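Long-range contacts in beta-1,3-glucosyltransferase (Paecilomyces sp. J18, PDB 5JVV), which is a fungal carbohydrate-active enzyme whose two large curved beta sheets are consistent with the jelly-roll sandwich of glycoside hydrolase family 16: residues Ser19-Arg24 / Ser72-Ser77; Leu85-Ile90 / Ile291-Thr296; Gly95-Ala100 / Glu282-Ala287; Asn138-Ser143 / Ser153-Leu158; Asp144-Gly149 / Phe219-Gly224. All blocks are in the same frame, centred on the assembly; numbering follows the deposited sequence.

Contact 1 of 5, residues Ser19-Arg24 / Ser72-Ser77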
# COMPACT_ATOMS: atom_id res chain seq x y z
N SER A 19 4.51 -14.88 -2.36
CA SER A 19 3.49 -15.79 -2.87
C SER A 19 2.40 -14.94 -3.48
O SER A 19 2.20 -13.79 -3.08
CB SER A 19 2.92 -16.65 -1.74
OG SER A 19 2.33 -15.85 -0.73
N PHE A 20 1.68 -15.51 -4.45
CA PHE A 20 0.60 -14.79 -5.10
C PHE A 20 -0.74 -15.25 -4.52
O PHE A 20 -1.14 -16.40 -4.68
CB PHE A 20 0.63 -15.02 -6.61
CG PHE A 20 1.65 -14.18 -7.33
CD1 PHE A 20 1.28 -13.37 -8.40
CD2 PHE A 20 2.99 -14.19 -6.95
CE1 PHE A 20 2.22 -12.60 -9.07
CE2 PHE A 20 3.94 -13.42 -7.62
CZ PHE A 20 3.55 -12.62 -8.68
N PHE A 21 -1.42 -14.33 -3.84
CA PHE A 21 -2.74 -14.62 -3.27
C PHE A 21 -3.74 -14.67 -4.40
O PHE A 21 -3.84 -13.72 -5.18
CB PHE A 21 -3.12 -13.53 -2.27
CG PHE A 21 -4.49 -13.71 -1.64
CD1 PHE A 21 -4.64 -14.43 -0.47
CD2 PHE A 21 -5.62 -13.13 -2.22
CE1 PHE A 21 -5.90 -14.59 0.11
CE2 PHE A 21 -6.87 -13.29 -1.65
CZ PHE A 21 -7.01 -14.02 -0.48
N ALA A 22 -4.50 -15.76 -4.50
CA ALA A 22 -5.35 -15.95 -5.67
C ALA A 22 -6.77 -16.36 -5.31
O ALA A 22 -7.49 -16.92 -6.14
CB ALA A 22 -4.72 -16.95 -6.63
N ASP A 23 -7.17 -16.08 -4.08
CA ASP A 23 -8.53 -16.36 -3.63
C ASP A 23 -9.41 -15.11 -3.73
O ASP A 23 -8.96 -14.05 -4.16
CB ASP A 23 -8.51 -16.88 -2.20
CG ASP A 23 -7.89 -18.25 -2.09
OD1 ASP A 23 -8.11 -19.08 -3.01
OD2 ASP A 23 -7.17 -18.50 -1.10
N ARG A 24 -10.67 -15.25 -3.31
CA ARG A 24 -11.59 -14.12 -3.31
C ARG A 24 -11.03 -13.03 -2.40
O ARG A 24 -10.45 -13.32 -1.36
CB ARG A 24 -12.99 -14.53 -2.83
CG ARG A 24 -13.73 -15.45 -3.77
CD ARG A 24 -15.17 -15.64 -3.30
NE ARG A 24 -15.69 -16.95 -3.68
CZ ARG A 24 -15.59 -18.04 -2.92
NH1 ARG A 24 -15.00 -17.96 -1.73
NH2 ARG A 24 -16.09 -19.20 -3.33
N SER A 72 -6.03 -8.71 -11.26
CA SER A 72 -4.98 -8.00 -10.56
C SER A 72 -4.17 -9.05 -9.82
O SER A 72 -4.41 -10.26 -9.96
CB SER A 72 -5.59 -6.98 -9.60
OG SER A 72 -4.60 -6.14 -9.00
N VAL A 73 -3.20 -8.59 -9.03
CA VAL A 73 -2.40 -9.48 -8.20
C VAL A 73 -2.25 -8.95 -6.78
O VAL A 73 -2.42 -7.75 -6.50
CB VAL A 73 -1.00 -9.75 -8.81
CG1 VAL A 73 -1.13 -10.51 -10.13
CG2 VAL A 73 -0.22 -8.44 -8.99
N ARG A 74 -1.96 -9.88 -5.86
CA ARG A 74 -1.73 -9.55 -4.47
C ARG A 74 -0.56 -10.41 -4.03
O ARG A 74 -0.66 -11.64 -3.96
CB ARG A 74 -2.99 -9.80 -3.63
CG ARG A 74 -2.75 -9.80 -2.13
CD ARG A 74 -4.05 -9.71 -1.34
NE ARG A 74 -3.88 -10.16 0.04
CZ ARG A 74 -4.70 -9.87 1.05
NH1 ARG A 74 -5.75 -9.08 0.85
NH2 ARG A 74 -4.47 -10.35 2.26
N LEU A 75 0.57 -9.76 -3.78
CA LEU A 75 1.81 -10.44 -3.42
C LEU A 75 2.02 -10.35 -1.91
O LEU A 75 1.94 -9.27 -1.35
CB LEU A 75 2.99 -9.79 -4.15
CG LEU A 75 3.24 -10.25 -5.59
CD1 LEU A 75 2.05 -9.93 -6.49
CD2 LEU A 75 4.52 -9.62 -6.14
N GLU A 76 2.28 -11.49 -1.28
CA GLU A 76 2.50 -11.56 0.16
C GLU A 76 3.86 -12.20 0.40
O GLU A 76 4.13 -13.28 -0.10
CB GLU A 76 1.38 -12.37 0.84
CG GLU A 76 -0.01 -11.81 0.58
CD GLU A 76 -1.11 -12.63 1.21
OE1 GLU A 76 -0.83 -13.74 1.71
OE2 GLU A 76 -2.27 -12.17 1.21
N SER A 77 4.73 -11.53 1.16
CA SER A 77 6.09 -12.03 1.29
C SER A 77 6.13 -13.40 1.94
O SER A 77 5.34 -13.70 2.83
CB SER A 77 6.98 -11.04 2.05
OG SER A 77 6.56 -10.91 3.40
O HOH W 1 3.31 -15.68 1.90
O HOH W 2 -0.27 -15.68 -0.87
O HOH W 3 -2.13 -12.57 -6.96
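Phe21 and Arg74 each turn CG away from their own backbone N, Phe21 with chi1 at 178°. The two side chains therefore run side by side and point the same way. Arg74 stays extended from CG to NE and passes along the Phe21 ring. NE lies over one face, offset toward the rim. Arg74 CZ sits 4.6 Å from the centroid of the Phe21 ring and close to the ring normal, a cation-pi contact. The guanidinium does not lie flat on the ring: the two planes are 30° apart. Glu76 limits how the guanidinium can rotate. Its OE2 receives Arg74 NE at 2.8 Å through the anti lone pair. Arg74 NH2 reaches the same oxygen at 3.0 Å. OE2 lies close to the guanidinium plane, and the two nitrogens grip it side-on in a salt bridge.

Phe20 and Leu75, the non-hydrogen-bonded pair, lie on the other face of the sheet. Leu75 CD1 stands over one face of the Phe20 ring, 3.8 Å from its centroid, in a CH-pi contact. Val73 CG1 adds an oblique contact to Phe20 CE1 at 4.1 Å. The backbones are antiparallel. Ser19 and Glu76 form a hydrogen-bonded pair, and Phe21 N donates to Arg74 O at 2.8 Å. A water joins Ser19 OG to Ser77 O.

Strand 18-20 thus pairs with strand 70-77, which also pairs with strand 240-247. Arg74 and Glu76 both rest on Val242 of that strand. Helix 36-41 covers the apolar face, with Arg36 against Phe20 and Ala39 against Val73.

Contact 2 of 5, residues Leu85-Ile90 / Ile291-Thr296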
# COMPACT_ATOMS: atom_id res chain seq x y z
N LEU A 85 14.14 -2.14 9.77
CA LEU A 85 13.80 -1.16 8.75
C LEU A 85 13.30 -1.85 7.49
O LEU A 85 13.80 -2.91 7.12
CB LEU A 85 15.01 -0.33 8.35
CG LEU A 85 15.78 0.50 9.36
CD1 LEU A 85 16.85 1.27 8.60
CD2 LEU A 85 14.85 1.44 10.09
N VAL A 86 12.32 -1.23 6.84
CA VAL A 86 11.89 -1.65 5.52
C VAL A 86 12.03 -0.46 4.58
O VAL A 86 11.54 0.63 4.87
CB VAL A 86 10.43 -2.12 5.54
CG1 VAL A 86 9.95 -2.44 4.12
CG2 VAL A 86 10.28 -3.34 6.44
N ILE A 87 12.72 -0.66 3.46
CA ILE A 87 12.92 0.40 2.48
C ILE A 87 12.38 -0.05 1.14
O ILE A 87 12.88 -1.02 0.57
CB ILE A 87 14.42 0.73 2.30
CG1 ILE A 87 15.07 1.00 3.66
CG2 ILE A 87 14.61 1.89 1.33
CD1 ILE A 87 14.82 2.40 4.19
N ALA A 88 11.36 0.63 0.63
CA ALA A 88 10.81 0.29 -0.68
C ALA A 88 11.02 1.44 -1.65
O ALA A 88 10.49 2.53 -1.44
CB ALA A 88 9.34 -0.04 -0.57
N ASP A 89 11.80 1.20 -2.71
CA ASP A 89 11.96 2.19 -3.76
C ASP A 89 10.94 1.89 -4.84
O ASP A 89 11.02 0.86 -5.53
CB ASP A 89 13.40 2.19 -4.29
CG ASP A 89 13.64 3.23 -5.37
OD1 ASP A 89 12.74 3.45 -6.20
OD2 ASP A 89 14.75 3.81 -5.41
N ILE A 90 9.95 2.78 -4.99
CA ILE A 90 8.81 2.55 -5.86
C ILE A 90 8.77 3.65 -6.92
O ILE A 90 8.69 4.83 -6.59
CB ILE A 90 7.51 2.55 -5.03
CG1 ILE A 90 7.57 1.46 -3.95
CG2 ILE A 90 6.28 2.36 -5.92
CD1 ILE A 90 6.57 1.63 -2.83
N ILE A 291 8.07 -1.36 -9.05
CA ILE A 291 8.89 -1.38 -7.85
C ILE A 291 10.35 -1.58 -8.24
O ILE A 291 10.70 -2.58 -8.87
CB ILE A 291 8.42 -2.50 -6.90
CG1 ILE A 291 6.98 -2.24 -6.45
CG2 ILE A 291 9.35 -2.61 -5.69
CD1 ILE A 291 6.21 -3.49 -6.03
N ASN A 292 11.20 -0.63 -7.87
CA ASN A 292 12.63 -0.76 -8.13
C ASN A 292 13.30 -1.78 -7.23
O ASN A 292 14.01 -2.67 -7.70
CB ASN A 292 13.33 0.59 -7.98
CG ASN A 292 13.19 1.45 -9.21
OD1 ASN A 292 13.20 0.95 -10.34
ND2 ASN A 292 13.05 2.75 -9.00
N TYR A 293 13.09 -1.64 -5.92
CA TYR A 293 13.63 -2.63 -5.00
C TYR A 293 12.94 -2.61 -3.66
O TYR A 293 12.26 -1.64 -3.31
CB TYR A 293 15.13 -2.46 -4.79
CG TYR A 293 15.58 -1.18 -4.09
CD1 TYR A 293 15.48 -1.03 -2.70
CD2 TYR A 293 16.14 -0.14 -4.82
CE1 TYR A 293 15.93 0.14 -2.08
CE2 TYR A 293 16.59 1.02 -4.21
CZ TYR A 293 16.48 1.15 -2.84
OH TYR A 293 16.92 2.31 -2.23
N LEU A 294 13.12 -3.70 -2.93
CA LEU A 294 12.67 -3.79 -1.54
C LEU A 294 13.85 -4.29 -0.72
O LEU A 294 14.39 -5.37 -0.98
CB LEU A 294 11.48 -4.74 -1.42
CG LEU A 294 10.98 -5.05 -0.00
CD1 LEU A 294 10.58 -3.76 0.70
CD2 LEU A 294 9.82 -6.03 -0.05
N LYS A 295 14.27 -3.49 0.26
CA LYS A 295 15.38 -3.88 1.13
C LYS A 295 14.94 -3.85 2.59
O LYS A 295 14.25 -2.93 3.02
CB LYS A 295 16.60 -2.98 0.89
CG LYS A 295 17.19 -3.18 -0.50
CD LYS A 295 18.32 -2.22 -0.85
CE LYS A 295 18.71 -2.43 -2.31
NZ LYS A 295 19.85 -1.58 -2.74
N THR A 296 15.33 -4.88 3.34
CA THR A 296 15.01 -4.94 4.76
C THR A 296 16.29 -4.97 5.58
O THR A 296 17.33 -5.45 5.11
CB THR A 296 14.15 -6.17 5.09
OG1 THR A 296 14.88 -7.35 4.72
CG2 THR A 296 12.84 -6.14 4.33
O HOH W 4 16.62 4.43 -3.56
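Asp89 faces both Asn292 and Tyr293, and this makes a classic beta bulge in the antiparallel pair of strands 84-90 and 289-297. Segments 85-90 and 291-296 run 172° apart. Asp89 O accepts Asn292 N at 2.8 Å and Tyr293 N at 3.3 Å. The extra residue shifts the register by one before Ile90 meets Ile291.

The Asp89 side chain can be followed outward. CB lies over one face of the Tyr293 ring, 3.5 Å from the ring centroid, in a CH-pi contact. The opposite face of that ring carries Lys295 CE, so the ring is held between two aliphatic groups. Asp89 CG is anti to the backbone N (chi1 -179°), which carries the carboxylate out past the rim of the ring. CG packs against Asn292 CB and ND2. OD1 takes Asn292 ND2 at 2.9 Å. This donor comes from above the carboxylate plane, although OD1 lies nearly in the amide plane of Asn292. Arg202 also forms a salt bridge to OD1. Asp89 N donates to Tyr293 O, and Ile87 and Lys295 form a hydrogen-bonded antiparallel pair with two bonds. Lys295 NZ forms a salt bridge with Asp212.

Ile87 CG2 comes to 4.1 Å from Tyr293 CE1, on the same face of the sheet. At the far tip, Asp89 OD2 stays 3.6 Å from Tyr293 CE2 and accepts a water at 2.7 Å, which also meets Tyr293 OH.

Contact 3 of 5, residues Gly95-Ala100 / Glu282-Ala287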
# COMPACT_ATOMS: atom_id res chain seq x y z
N GLY A 95 -2.57 4.78 -10.01
CA GLY A 95 -2.89 6.20 -10.06
C GLY A 95 -4.17 6.58 -9.35
O GLY A 95 -4.87 5.76 -8.75
N SER A 96 -4.47 7.88 -9.42
CA SER A 96 -5.68 8.42 -8.85
C SER A 96 -6.79 8.16 -9.85
O SER A 96 -7.03 8.95 -10.75
CB SER A 96 -5.49 9.92 -8.61
OG SER A 96 -4.40 10.12 -7.72
N ILE A 97 -7.44 7.01 -9.69
CA ILE A 97 -8.31 6.43 -10.71
C ILE A 97 -9.58 5.92 -10.04
O ILE A 97 -9.50 5.21 -9.04
CB ILE A 97 -7.61 5.24 -11.41
CG1 ILE A 97 -6.32 5.70 -12.11
CG2 ILE A 97 -8.55 4.55 -12.39
CD1 ILE A 97 -5.37 4.54 -12.42
N CYS A 98 -10.75 6.26 -10.59
CA CYS A 98 -12.02 5.82 -10.01
C CYS A 98 -12.08 4.30 -9.90
O CYS A 98 -11.79 3.59 -10.87
CB CYS A 98 -13.18 6.34 -10.84
SG CYS A 98 -13.39 8.12 -10.75
N GLY A 99 -12.42 3.82 -8.71
CA GLY A 99 -12.52 2.40 -8.45
C GLY A 99 -11.29 1.76 -7.83
O GLY A 99 -11.41 0.73 -7.17
N ALA A 100 -10.12 2.35 -8.04
CA ALA A 100 -8.87 1.73 -7.60
C ALA A 100 -8.67 1.75 -6.09
O ALA A 100 -9.08 2.68 -5.38
CB ALA A 100 -7.67 2.38 -8.30
N GLU A 282 -9.66 0.81 -20.26
CA GLU A 282 -8.55 1.70 -20.62
C GLU A 282 -8.18 2.70 -19.52
O GLU A 282 -7.04 3.18 -19.46
CB GLU A 282 -8.86 2.44 -21.93
CG GLU A 282 -7.70 3.26 -22.50
CD GLU A 282 -6.48 2.41 -22.81
OE1 GLU A 282 -5.36 2.84 -22.44
OE2 GLU A 282 -6.64 1.33 -23.42
N GLU A 283 -9.12 2.99 -18.63
CA GLU A 283 -8.86 3.90 -17.52
C GLU A 283 -7.89 3.31 -16.51
O GLU A 283 -7.40 4.00 -15.61
CB GLU A 283 -10.17 4.28 -16.81
CG GLU A 283 -11.07 5.17 -17.64
CD GLU A 283 -11.17 6.58 -17.09
OE1 GLU A 283 -12.10 7.30 -17.50
OE2 GLU A 283 -10.32 6.96 -16.26
N PHE A 284 -7.58 2.02 -16.66
CA PHE A 284 -6.73 1.34 -15.68
C PHE A 284 -5.32 1.06 -16.16
O PHE A 284 -4.56 0.32 -15.52
CB PHE A 284 -7.45 0.08 -15.18
CG PHE A 284 -8.72 0.40 -14.48
CD1 PHE A 284 -8.69 0.81 -13.15
CD2 PHE A 284 -9.92 0.42 -15.16
CE1 PHE A 284 -9.86 1.17 -12.49
CE2 PHE A 284 -11.09 0.78 -14.52
CZ PHE A 284 -11.06 1.16 -13.18
N LYS A 285 -4.95 1.67 -17.28
CA LYS A 285 -3.59 1.53 -17.78
C LYS A 285 -2.59 2.03 -16.74
O LYS A 285 -1.48 1.49 -16.63
CB LYS A 285 -3.43 2.27 -19.10
CG LYS A 285 -2.16 1.91 -19.84
CD LYS A 285 -2.22 2.34 -21.29
CE LYS A 285 -0.85 2.21 -21.93
NZ LYS A 285 0.18 2.89 -21.10
N GLU A 286 -2.98 3.04 -15.97
CA GLU A 286 -2.07 3.60 -14.96
C GLU A 286 -2.23 2.97 -13.59
O GLU A 286 -1.60 3.40 -12.64
CB GLU A 286 -2.26 5.12 -14.84
CG GLU A 286 -1.68 5.93 -15.99
CD GLU A 286 -0.17 5.89 -16.00
OE1 GLU A 286 0.44 6.33 -15.00
OE2 GLU A 286 0.40 5.41 -17.00
N ALA A 287 -3.07 1.94 -13.48
CA ALA A 287 -3.26 1.26 -12.21
C ALA A 287 -2.23 0.15 -12.04
O ALA A 287 -2.58 -1.03 -12.00
CB ALA A 287 -4.69 0.70 -12.10
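Ile97 pushes its side chain between Phe284 and Ala287, and its two branches meet different residues. The CG2 methyl meets the Phe284 ring obliquely, 3.6 Å from CE1. The same methyl rests on the backbone of the next residue back, 3.5 Å from Glu283 O. The longer branch goes the other way. CG1 lies anti to the carbonyl carbon (chi1 -61°), and CD1 reaches the turn Phe284-Ala287. There it touches Ala287 CB at 3.9 Å and the peptide between Glu286 and Ala287.

Each segment contains a beta turn. Ile97-Ala100 is a type II beta turn, closed by Ala100 N on Ile97 O. Phe284-Ala287 is a type I turn, closed by Ala287 N on Phe284 O. Cys98 O, inside the first turn, approaches Phe284 CZ at 3.4 Å. One hydrogen bond joins the segments, from Gly95 N to Glu286 O at 3.1 Å. It is bent, and the donor stands above the carbonyl plane.

Glu286 sends its carboxylate elsewhere, to His92. A disulfide ties Cys98 to Cys262. Phe276 of helix 269-279 packs on Cys98 and Phe284, and Phe247 meets the Phe284 ring edge-to-face. The contact joins the loop before strand 100-107 to the loop between helix 269-279 and strand 289-297.

Contact 4 of 5, residues Asn138-Ser143 / Ser153-Leu158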
# COMPACT_ATOMS: atom_id res chain seq x y z
N ASN A 138 -5.38 -0.99 23.22
CA ASN A 138 -5.64 0.44 23.30
C ASN A 138 -4.37 1.23 23.01
O ASN A 138 -3.39 1.15 23.75
CB ASN A 138 -6.13 0.82 24.71
CG ASN A 138 -7.33 0.00 25.15
OD1 ASN A 138 -7.38 -0.48 26.28
ND2 ASN A 138 -8.30 -0.16 24.26
N CYS A 139 -4.40 1.98 21.91
CA CYS A 139 -3.23 2.74 21.47
C CYS A 139 -3.71 4.07 20.90
O CYS A 139 -4.43 4.09 19.90
CB CYS A 139 -2.51 1.98 20.34
SG CYS A 139 -1.72 0.43 20.81
N GLU A 140 -3.31 5.16 21.54
CA GLU A 140 -3.56 6.50 21.02
C GLU A 140 -2.24 7.09 20.55
O GLU A 140 -1.28 7.14 21.32
CB GLU A 140 -4.16 7.40 22.11
CG GLU A 140 -4.41 8.85 21.66
CD GLU A 140 -4.64 9.83 22.81
OE1 GLU A 140 -4.67 11.06 22.54
OE2 GLU A 140 -4.79 9.40 23.98
N ILE A 141 -2.17 7.52 19.29
CA ILE A 141 -0.95 8.16 18.80
C ILE A 141 -0.96 9.64 19.20
O ILE A 141 -1.99 10.32 19.10
CB ILE A 141 -0.73 7.97 17.28
CG1 ILE A 141 -1.94 8.45 16.47
CG2 ILE A 141 -0.48 6.51 16.96
CD1 ILE A 141 -1.66 8.45 14.95
N THR A 142 0.18 10.13 19.67
CA THR A 142 0.25 11.47 20.26
C THR A 142 1.48 12.26 19.80
O THR A 142 1.93 13.18 20.48
CB THR A 142 0.28 11.40 21.80
OG1 THR A 142 1.44 10.66 22.24
CG2 THR A 142 -0.98 10.72 22.34
N SER A 143 2.02 11.89 18.64
CA SER A 143 3.25 12.51 18.15
C SER A 143 3.03 13.40 16.93
O SER A 143 3.90 13.51 16.07
CB SER A 143 4.30 11.43 17.84
OG SER A 143 4.73 10.79 19.03
N SER A 153 -7.20 10.67 12.69
CA SER A 153 -7.82 9.80 13.69
C SER A 153 -6.73 9.28 14.59
O SER A 153 -5.76 8.70 14.10
CB SER A 153 -8.55 8.64 13.00
OG SER A 153 -8.96 7.67 13.95
N ASN A 154 -6.86 9.47 15.90
CA ASN A 154 -5.77 9.10 16.81
C ASN A 154 -5.88 7.79 17.59
O ASN A 154 -4.96 7.43 18.30
CB ASN A 154 -5.41 10.25 17.76
CG ASN A 154 -6.53 10.60 18.71
OD1 ASN A 154 -7.54 9.90 18.80
ND2 ASN A 154 -6.36 11.70 19.43
N GLN A 155 -7.00 7.08 17.49
CA GLN A 155 -7.15 5.80 18.19
C GLN A 155 -6.97 4.62 17.24
O GLN A 155 -7.75 4.45 16.30
CB GLN A 155 -8.51 5.70 18.88
CG GLN A 155 -8.73 6.77 19.95
CD GLN A 155 -7.96 6.52 21.23
OE1 GLN A 155 -7.43 5.43 21.46
NE2 GLN A 155 -7.91 7.53 22.09
N CYS A 156 -5.95 3.80 17.49
CA CYS A 156 -5.63 2.68 16.60
C CYS A 156 -6.46 1.42 16.81
O CYS A 156 -6.58 0.61 15.90
CB CYS A 156 -4.15 2.29 16.74
SG CYS A 156 -2.96 3.62 16.59
N SER A 157 -7.04 1.24 18.00
CA SER A 157 -7.60 -0.07 18.33
C SER A 157 -8.85 -0.44 17.57
O SER A 157 -9.67 0.42 17.24
CB SER A 157 -7.84 -0.21 19.83
OG SER A 157 -8.90 0.62 20.25
N LEU A 158 -8.98 -1.73 17.27
CA LEU A 158 -10.15 -2.25 16.58
C LEU A 158 -11.37 -2.02 17.45
O LEU A 158 -12.46 -1.72 16.95
CB LEU A 158 -9.97 -3.74 16.31
CG LEU A 158 -8.89 -4.12 15.30
CD1 LEU A 158 -8.72 -5.62 15.28
CD2 LEU A 158 -9.27 -3.61 13.93
O HOH W 5 -7.13 2.77 20.52
O HOH W 6 -6.50 7.33 24.77
O HOH W 7 -3.69 12.46 20.75
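Asn154, Ile141 and Cys156 are among the residues most covered in this contact between two loops. Asn154 O accepts Ile141 N at 3.0 Å and lies 3.2 Å from Glu140 CA in a CA-H...O contact. The Asn154 and Glu140 side chains lie side by side, pointing the same way, with amide and carboxylate planes 59° apart. A water links Glu140 OE1 to Ile141 O, with a weak bond from Asn154 ND2.

Ile141 CG1 takes the place between backbone N and carbonyl carbon (chi1 55°) and packs along Asn154. CG2 meets Cys156 SG at 3.8 Å. Cys156 in turn places CB 4.0 Å from Cys139 CB. Its N donates to Cys139 O at 2.9 Å. The backbones run roughly antiparallel, bridged once at Glu140 and Gln155.

Neither sulfur is bonded across the contact. Cys139 is in a disulfide with Cys230, and Cys156 with Cys165. Another water joins Glu140 OE2 to Gln155 NE2. A further water accepts from Cys139 N and Ser157 N and donates to Gln155 OE1. The chemistry is two-sided: apolar and sulfur groups meet at one side, while acidic and amide ends are linked through water. The two separate disulfides should limit movement of the paired loops.

Contact 5 of 5, residues Asp144-Gly149 / Phe219-Gly224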
# COMPACT_ATOMS: atom_id res chain seq x y z
N ASP A 144 1.86 14.05 16.86
CA ASP A 144 1.51 14.91 15.72
C ASP A 144 2.46 16.11 15.60
O ASP A 144 2.46 16.82 14.58
CB ASP A 144 0.03 15.35 15.79
CG ASP A 144 -0.40 16.17 14.57
OD1 ASP A 144 -0.65 15.59 13.48
OD2 ASP A 144 -0.53 17.41 14.70
N ASP A 145 3.30 16.31 16.62
CA ASP A 145 4.27 17.40 16.63
C ASP A 145 5.71 16.94 16.39
O ASP A 145 6.65 17.72 16.54
CB ASP A 145 4.16 18.18 17.95
CG ASP A 145 2.80 18.84 18.13
OD1 ASP A 145 2.31 19.47 17.17
OD2 ASP A 145 2.22 18.73 19.23
N ASP A 146 5.88 15.67 16.03
CA ASP A 146 7.14 15.19 15.45
C ASP A 146 6.78 14.37 14.22
O ASP A 146 7.13 13.19 14.09
CB ASP A 146 7.98 14.37 16.44
CG ASP A 146 9.33 13.94 15.86
OD1 ASP A 146 9.83 14.63 14.94
OD2 ASP A 146 9.88 12.91 16.31
N GLN A 147 6.08 15.01 13.29
CA GLN A 147 5.50 14.32 12.15
C GLN A 147 5.07 15.36 11.11
O GLN A 147 4.48 16.38 11.47
CB GLN A 147 4.33 13.47 12.64
CG GLN A 147 3.12 13.36 11.74
CD GLN A 147 2.00 12.56 12.39
OE1 GLN A 147 2.22 11.43 12.83
NE2 GLN A 147 0.81 13.15 12.45
N THR A 148 5.39 15.13 9.84
CA THR A 148 5.01 16.09 8.80
C THR A 148 3.59 15.88 8.31
O THR A 148 2.94 16.82 7.85
CB THR A 148 5.98 16.10 7.60
OG1 THR A 148 5.99 14.81 6.97
CG2 THR A 148 7.37 16.47 8.05
N GLY A 149 3.10 14.64 8.39
CA GLY A 149 1.73 14.35 8.03
C GLY A 149 0.75 14.90 9.05
O GLY A 149 1.14 15.44 10.08
N PHE A 219 17.11 10.77 8.16
CA PHE A 219 15.79 10.65 7.54
C PHE A 219 14.95 11.89 7.81
O PHE A 219 13.98 12.18 7.11
CB PHE A 219 15.04 9.42 8.06
CG PHE A 219 15.58 8.09 7.58
CD1 PHE A 219 16.82 7.99 6.95
CD2 PHE A 219 14.83 6.93 7.78
CE1 PHE A 219 17.30 6.76 6.53
CE2 PHE A 219 15.30 5.70 7.37
CZ PHE A 219 16.53 5.61 6.74
N GLY A 220 15.31 12.63 8.86
CA GLY A 220 14.54 13.79 9.25
C GLY A 220 13.23 13.40 9.90
O GLY A 220 13.07 12.27 10.39
N THR A 221 12.29 14.34 9.92
CA THR A 221 11.00 14.13 10.59
C THR A 221 10.17 13.10 9.84
O THR A 221 10.07 13.17 8.61
CB THR A 221 10.23 15.46 10.66
OG1 THR A 221 11.05 16.45 11.31
CG2 THR A 221 8.93 15.29 11.44
N PRO A 222 9.59 12.13 10.56
CA PRO A 222 8.74 11.12 9.90
C PRO A 222 7.53 11.76 9.25
O PRO A 222 7.08 12.82 9.72
CB PRO A 222 8.25 10.25 11.06
CG PRO A 222 9.25 10.44 12.14
CD PRO A 222 9.74 11.86 12.00
N MET A 223 6.97 11.14 8.22
CA MET A 223 5.70 11.61 7.69
C MET A 223 4.56 11.12 8.56
O MET A 223 3.59 11.85 8.79
CB MET A 223 5.50 11.19 6.23
CG MET A 223 4.33 11.89 5.56
SD MET A 223 4.30 11.66 3.78
CE MET A 223 3.78 9.95 3.63
N GLY A 224 4.67 9.89 9.06
CA GLY A 224 3.73 9.36 10.03
C GLY A 224 4.48 8.83 11.24
O GLY A 224 5.36 7.98 11.10
O HOH W 8 10.70 16.97 14.11
O HOH W 9 8.58 13.92 6.46
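Thr148 and Thr221 cross at a slant, their CG2 methyls 3.9 Å apart, where two loops meet beside a classic beta bulge. The bulge is formed by Met223 and Gly224, which both face Leu197 of strand 195-201. Segment 144-149 packs against the chain just before and at this bulge.

The Thr221 methyl points into the other loop. CG2 is anti to the backbone N and lies 3.4 Å from Gln147 N. Asp146 also slants across this methyl, and its OD1 comes near both Thr221 CG2 and Pro222 CD. The hydroxyl of Thr221 also serves the contact, through water. A water links its OG1 to Asp146 OD1, so the two side chains are joined by a methyl contact and a water bridge.

Thr148 turns its own branches apart in a similar way. OG1 sits between backbone N and carbonyl carbon (chi1 61°) and lies 3.3 Å from Met223 CA and 3.6 Å from its CG. A second water joins this hydroxyl to Thr221 O. The backbone supplies two direct bonds. Thr148 N donates to Pro222 O at 2.9 Å, and Gly149 N donates to Met223 O at 2.9 Å.

Gln147 lies alongside the Met223 carbonyl, its chain extended beyond CG. The strongest polar partners of the amide lie outside the two segments: NE2 donates to Thr151 OG1, and OE1 accepts Asn225 N. Nearer the backbone, Gln147 CG rests 3.3 Å from Met223 O.

How the contacts relate
Contacts 1 and 2 belong to the two different large sheets. Their centres are 19 Å apart and their nearest atoms about 6 Å apart. Contact 1 closes first along the chain. Contact 2 then spans 200 residues, and contacts 3, 4 and 5 all fall within that span. Segment 95-100 comes shortly after 85-90, and 282-287 shortly before 291-296; the centres of contacts 2 and 3 are 23 Å apart. Contacts 4 and 5 lie together, with centres 16 Å apart, and their segments alternate along the chain. Contacts 3 and 4 lie on opposite sides of the chain's centre. Sheet pairing thus joins distant sequence, while the other three tie loops together.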